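Local structure of CD180 antigen (Mus musculus, 3T6Q) at residues Ile141-Leu146 with Lys170-Ser175; Asn163-Leu168 with Asn187-Ala192. The protein may cooperate with MD-1 and TLR4 in the B-cell innate response to bacterial lipopolysaccharide, leading to NF-kappa-B activation. One frame throughout, in Å; residues are numbered along the deposited sequence.

Contact 1: Ile141-Leu146 with Lys170-Ser175; sequences ISSIKL and KEDMSS
The K145 backbone passes close to the short helix 170-174, with its CA 4.3 Å from the CA of D172, and L146 then runs past S175, its CA 5.5 Å from that of S175. Here the amide of L146 gives its hydrogen to S175 OG, N to OG 2.9 Å and nearly straight at 168°. The same hydroxyl donates to D172 O, three residues back, over an OG to O distance of 2.7 Å, so two bonds grip it and fix its rotation. A chi1 of 78° puts OG between the backbone N and carbonyl carbon of S175, from where it serves both partners.

D172 faces the loop with its carboxylate. OD1 lies against CB of K145, while OD2 takes a hydrogen from a water, 2.7 Å from OD2 to the water oxygen, and that water accepts from the amide of I144. OD2 also receives the amide of S169, just ahead of the helix. Across D172 runs K145, nearly at a right angle; its chain is bent at chi2, chi3 and chi4, bringing the methylenes over E171 O and OD1 of D172. NZ stops 5.0 Å both from OE1 of E171 and from OD1 of D172, so any attraction to either carboxylate is probably long-range only. S143 OG accepts from K145 N, closing an ST turn.

On the buried side, CD1 of I144 reaches SD of M173 at 3.7 Å, and its CG1 rests on CB of D172. CD1 of L146 lies near S175 O. The whole is a stacking of successive turns on the convex side of a leucine-rich repeat solenoid, the outer loop of LRR 5 packed on the short helix of LRR 6.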
loop_
_atom_site.group_PDB
_atom_site.type_symbol
_atom_site.label_atom_id
_atom_site.label_comp_id
_atom_site.label_asym_id
_atom_site.label_seq_id
_atom_site.Cartn_x
_atom_site.Cartn_y
_atom_site.Cartn_z
ATOM N N ILE A 141 -0.060 -5.234 -5.856
ATOM C CA ILE A 141 -0.236 -6.419 -6.724
ATOM C C ILE A 141 1.111 -6.737 -7.371
ATOM O O ILE A 141 1.822 -5.820 -7.855
ATOM C CB ILE A 141 -1.316 -6.123 -7.803
ATOM C CG1 ILE A 141 -2.692 -5.998 -7.131
ATOM C CG2 ILE A 141 -1.400 -7.222 -8.863
ATOM C CD1 ILE A 141 -3.804 -5.438 -8.026
ATOM N N SER A 142 1.484 -8.013 -7.429
ATOM C CA SER A 142 2.774 -8.324 -8.050
ATOM C C SER A 142 2.661 -9.319 -9.192
ATOM O O SER A 142 3.652 -9.756 -9.720
ATOM C CB SER A 142 3.768 -8.846 -7.028
ATOM O OG SER A 142 3.209 -9.994 -6.409
ATOM N N SER A 143 1.450 -9.631 -9.596
ATOM C CA SER A 143 1.250 -10.481 -10.755
ATOM C C SER A 143 0.035 -10.004 -11.518
ATOM O O SER A 143 -0.942 -9.582 -10.912
ATOM C CB SER A 143 0.999 -11.930 -10.289
ATOM O OG SER A 143 0.761 -12.749 -11.421
ATOM N N ILE A 144 0.070 -10.120 -12.844
ATOM C CA ILE A 144 -1.115 -9.805 -13.669
ATOM C C ILE A 144 -2.122 -10.991 -13.802
ATOM O O ILE A 144 -3.239 -10.812 -14.310
ATOM C CB ILE A 144 -0.693 -9.266 -15.070
ATOM C CG1 ILE A 144 -0.103 -10.360 -15.935
ATOM C CG2 ILE A 144 0.424 -8.220 -14.938
ATOM C CD1 ILE A 144 -0.063 -9.991 -17.402
ATOM N N LYS A 145 -1.735 -12.174 -13.334
ATOM C CA LYS A 145 -2.529 -13.400 -13.565
ATOM C C LYS A 145 -3.958 -13.221 -13.089
ATOM O O LYS A 145 -4.204 -12.805 -11.958
ATOM C CB LYS A 145 -1.875 -14.620 -12.923
ATOM C CG LYS A 145 -2.652 -15.913 -13.231
ATOM C CD LYS A 145 -1.767 -17.141 -13.406
ATOM C CE LYS A 145 -0.728 -17.291 -12.314
ATOM N NZ LYS A 145 -1.329 -17.854 -11.078
ATOM N N LEU A 146 -4.905 -13.475 -13.975
ATOM C CA LEU A 146 -6.312 -13.394 -13.625
ATOM C C LEU A 146 -6.708 -14.703 -12.919
ATOM O O LEU A 146 -6.156 -15.765 -13.250
ATOM C CB LEU A 146 -7.157 -13.112 -14.864
ATOM C CG LEU A 146 -6.843 -11.744 -15.494
ATOM C CD1 LEU A 146 -7.621 -11.580 -16.782
ATOM C CD2 LEU A 146 -7.177 -10.586 -14.544
ATOM N N LYS A 170 4.708 -17.026 -18.802
ATOM C CA LYS A 170 3.757 -17.679 -19.711
ATOM C C LYS A 170 2.385 -17.896 -19.087
ATOM O O LYS A 170 1.348 -17.607 -19.686
ATOM C CB LYS A 170 4.304 -19.052 -20.119
ATOM C CG LYS A 170 5.357 -19.046 -21.211
ATOM C CD LYS A 170 5.816 -20.475 -21.480
ATOM C CE LYS A 170 6.385 -20.626 -22.873
ATOM N NZ LYS A 170 6.633 -22.067 -23.144
ATOM N N GLU A 171 2.386 -18.407 -17.863
ATOM C CA GLU A 171 1.150 -18.659 -17.115
ATOM C C GLU A 171 0.327 -17.406 -16.913
ATOM O O GLU A 171 -0.896 -17.410 -17.139
ATOM C CB GLU A 171 1.505 -19.247 -15.756
ATOM C CG GLU A 171 0.537 -20.297 -15.278
ATOM C CD GLU A 171 1.234 -21.357 -14.455
ATOM O OE1 GLU A 171 1.759 -21.007 -13.372
ATOM O OE2 GLU A 171 1.259 -22.532 -14.895
ATOM N N ASP A 172 0.998 -16.327 -16.498
ATOM C CA ASP A 172 0.350 -14.997 -16.390
ATOM C C ASP A 172 -0.337 -14.620 -17.682
ATOM O O ASP A 172 -1.508 -14.228 -17.692
ATOM C CB ASP A 172 1.399 -13.902 -16.093
ATOM C CG ASP A 172 2.073 -14.062 -14.728
ATOM O OD1 ASP A 172 1.477 -14.748 -13.862
ATOM O OD2 ASP A 172 3.188 -13.482 -14.517
ATOM N N MET A 173 0.428 -14.702 -18.771
ATOM C CA MET A 173 -0.083 -14.311 -20.088
ATOM C C MET A 173 -1.206 -15.229 -20.571
ATOM O O MET A 173 -2.159 -14.750 -21.175
ATOM C CB MET A 173 1.063 -14.214 -21.128
ATOM C CG MET A 173 2.173 -13.216 -20.782
ATOM S SD MET A 173 1.542 -11.560 -20.353
ATOM C CE MET A 173 0.535 -11.210 -21.772
ATOM N N SER A 174 -1.139 -16.533 -20.272
ATOM C CA SER A 174 -2.235 -17.418 -20.733
ATOM C C SER A 174 -3.560 -17.148 -20.011
ATOM O O SER A 174 -4.613 -17.394 -20.557
ATOM C CB SER A 174 -1.839 -18.898 -20.689
ATOM O OG SER A 174 -1.571 -19.280 -19.367
ATOM N N SER A 175 -3.505 -16.576 -18.799
ATOM C CA SER A 175 -4.742 -16.212 -18.092
ATOM C C SER A 175 -5.571 -15.127 -18.824
ATOM O O SER A 175 -6.756 -14.950 -18.529
ATOM C CB SER A 175 -4.449 -15.820 -16.626
ATOM O OG SER A 175 -3.932 -14.495 -16.525
HETATM O O HOH W 1 2.767 -10.938 -13.809
#

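Contact 2: Asn163-Leu168 with Asn187-Ala192; sequences NAIHYL and NGNDIA
N189 puts its side-chain oxygen under the turn at N163-I165, where OD1 accepts from the amide of I165. That bond is 3.0 Å from N to OD1, 162° at the hydrogen, and lies in the carbonyl plane on a lone pair. A second, weak bond comes to the same OD1 from N163 N at 3.3 Å, while ND2 donates to F160 O, so the buried amide is held at both ends. A chi1 of -72° sets CG of N189 beside its own backbone N, with the amide turned up to the neighbouring turn. Further along, A192 N donates to H166 O at 2.8 Å, and a water bridges N163 O and D190 N.

Around these bonds, CD1 of I165 lies on OD1 of N189, and CG2 of I165 meets CD1 of I191 at 4.0 Å, the two side chains side by side and pointing the same way. L168 CG approaches that methyl as well. At the outer edge, the H166 ring meets H166 of the second subunit, another copy of this protein. N163 and N189 are the consensus asparagines of LxxLxLxxNxL repeats, N189 bonding to F160 and I165 and N163 to L136 and I141, each in the preceding repeat.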
loop_
_atom_site.group_PDB
_atom_site.type_symbol
_atom_site.label_atom_id
_atom_site.label_comp_id
_atom_site.label_asym_id
_atom_site.label_seq_id
_atom_site.Cartn_x
_atom_site.Cartn_y
_atom_site.Cartn_z
ATOM N N ASN A 163 2.125 -0.485 -9.582
ATOM C CA ASN A 163 2.038 -1.673 -8.725
ATOM C C ASN A 163 3.435 -2.254 -8.573
ATOM O O ASN A 163 4.407 -1.569 -8.836
ATOM C CB ASN A 163 1.003 -2.684 -9.280
ATOM C CG ASN A 163 -0.414 -2.419 -8.757
ATOM O OD1 ASN A 163 -0.690 -2.644 -7.590
ATOM N ND2 ASN A 163 -1.293 -1.909 -9.600
ATOM N N ALA A 164 3.543 -3.487 -8.108
ATOM C CA ALA A 164 4.815 -4.073 -7.798
ATOM C C ALA A 164 5.058 -5.249 -8.724
ATOM O O ALA A 164 5.581 -6.285 -8.308
ATOM C CB ALA A 164 4.816 -4.538 -6.341
ATOM N N ILE A 165 4.632 -5.136 -9.970
ATOM C CA ILE A 165 4.842 -6.278 -10.900
ATOM C C ILE A 165 6.262 -6.213 -11.474
ATOM O O ILE A 165 6.662 -5.198 -12.057
ATOM C CB ILE A 165 3.784 -6.277 -12.025
ATOM C CG1 ILE A 165 2.398 -6.473 -11.412
ATOM C CG2 ILE A 165 4.044 -7.392 -13.071
ATOM C CD1 ILE A 165 1.305 -5.790 -12.166
ATOM N N HIS A 166 7.021 -7.301 -11.349
ATOM C CA HIS A 166 8.372 -7.289 -11.856
ATOM C C HIS A 166 8.669 -8.348 -12.892
ATOM O O HIS A 166 9.785 -8.384 -13.434
ATOM C CB HIS A 166 9.392 -7.325 -10.711
ATOM C CG HIS A 166 9.379 -8.602 -9.884
ATOM N ND1 HIS A 166 8.503 -8.810 -8.861
ATOM C CD2 HIS A 166 10.222 -9.737 -9.918
ATOM C CE1 HIS A 166 8.754 -10.021 -8.291
ATOM N NE2 HIS A 166 9.809 -10.582 -8.942
ATOM N N TYR A 167 7.693 -9.206 -13.152
ATOM C CA TYR A 167 7.883 -10.359 -14.019
ATOM C C TYR A 167 6.580 -10.761 -14.684
ATOM O O TYR A 167 5.526 -10.754 -14.061
ATOM C CB TYR A 167 8.420 -11.567 -13.223
ATOM C CG TYR A 167 8.928 -12.697 -14.093
ATOM C CD1 TYR A 167 10.185 -12.618 -14.709
ATOM C CD2 TYR A 167 8.157 -13.839 -14.301
ATOM C CE1 TYR A 167 10.657 -13.651 -15.508
ATOM C CE2 TYR A 167 8.626 -14.880 -15.089
ATOM C CZ TYR A 167 9.862 -14.776 -15.691
ATOM O OH TYR A 167 10.308 -15.816 -16.459
ATOM N N LEU A 168 6.664 -11.128 -15.958
ATOM C CA LEU A 168 5.501 -11.614 -16.684
ATOM C C LEU A 168 5.826 -13.030 -17.187
ATOM O O LEU A 168 6.809 -13.237 -17.924
ATOM C CB LEU A 168 5.177 -10.676 -17.845
ATOM C CG LEU A 168 4.907 -9.177 -17.580
ATOM C CD1 LEU A 168 4.823 -8.420 -18.912
ATOM C CD2 LEU A 168 3.597 -9.018 -16.856
ATOM N N ASN A 187 2.230 0.812 -16.788
ATOM C CA ASN A 187 2.934 2.060 -16.417
ATOM C C ASN A 187 3.314 2.034 -14.943
ATOM O O ASN A 187 2.478 1.748 -14.116
ATOM C CB ASN A 187 1.992 3.264 -16.681
ATOM C CG ASN A 187 2.636 4.617 -16.361
ATOM O OD1 ASN A 187 3.852 4.723 -16.207
ATOM N ND2 ASN A 187 1.818 5.655 -16.273
ATOM N N GLY A 188 4.574 2.319 -14.612
ATOM C CA GLY A 188 4.970 2.428 -13.207
ATOM C C GLY A 188 5.131 1.062 -12.551
ATOM O O GLY A 188 4.989 0.941 -11.343
ATOM N N ASN A 189 5.387 0.018 -13.350
ATOM C CA ASN A 189 5.821 -1.265 -12.807
ATOM C C ASN A 189 7.202 -1.572 -13.389
ATOM O O ASN A 189 7.386 -1.599 -14.608
ATOM C CB ASN A 189 4.857 -2.391 -13.245
ATOM C CG ASN A 189 3.507 -2.318 -12.522
ATOM O OD1 ASN A 189 3.343 -2.906 -11.450
ATOM N ND2 ASN A 189 2.580 -1.551 -13.057
ATOM N N ASP A 190 8.153 -1.877 -12.537
ATOM C CA ASP A 190 9.494 -2.096 -13.034
ATOM C C ASP A 190 9.672 -3.559 -13.463
ATOM O O ASP A 190 9.993 -4.431 -12.657
ATOM C CB ASP A 190 10.547 -1.663 -12.017
ATOM C CG ASP A 190 11.951 -1.634 -12.618
ATOM O OD1 ASP A 190 12.098 -1.388 -13.862
ATOM O OD2 ASP A 190 12.887 -1.865 -11.840
ATOM N N ILE A 191 9.449 -3.808 -14.753
ATOM C CA ILE A 191 9.541 -5.152 -15.290
ATOM C C ILE A 191 11.009 -5.498 -15.484
ATOM O O ILE A 191 11.700 -4.849 -16.239
ATOM C CB ILE A 191 8.784 -5.319 -16.632
ATOM C CG1 ILE A 191 7.367 -4.763 -16.525
ATOM C CG2 ILE A 191 8.766 -6.786 -17.071
ATOM C CD1 ILE A 191 6.398 -5.610 -15.729
ATOM N N ALA A 192 11.474 -6.500 -14.740
ATOM C CA ALA A 192 12.854 -6.976 -14.844
ATOM C C ALA A 192 13.009 -8.241 -15.680
ATOM O O ALA A 192 14.105 -8.529 -16.112
ATOM C CB ALA A 192 13.488 -7.155 -13.464
HETATM O O HOH W 2 7.333 -1.516 -9.665
#

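Contacts 1 and 2 have centres about 12 Å apart in the same stretch of the solenoid and interleave along the chain: 141-146, 163-168, 170-175, then 187-192. LRR 6 is common to both. Its strand 167-168 leads straight into helix 170-174; the helix packs on LRR 5, while 163-168 lies between both neighbours, touching LRR 5 at I141 and LRR 7 along 187-192. The contacts thus touch directly, where I141 O probably accepts from A164 N, 2.9 Å from O to N, and N163 OD1 probably accepts from I141 N. Three consecutive turns are thereby joined, as expected of a continuous curved ectodomain of the Toll-like receptor family.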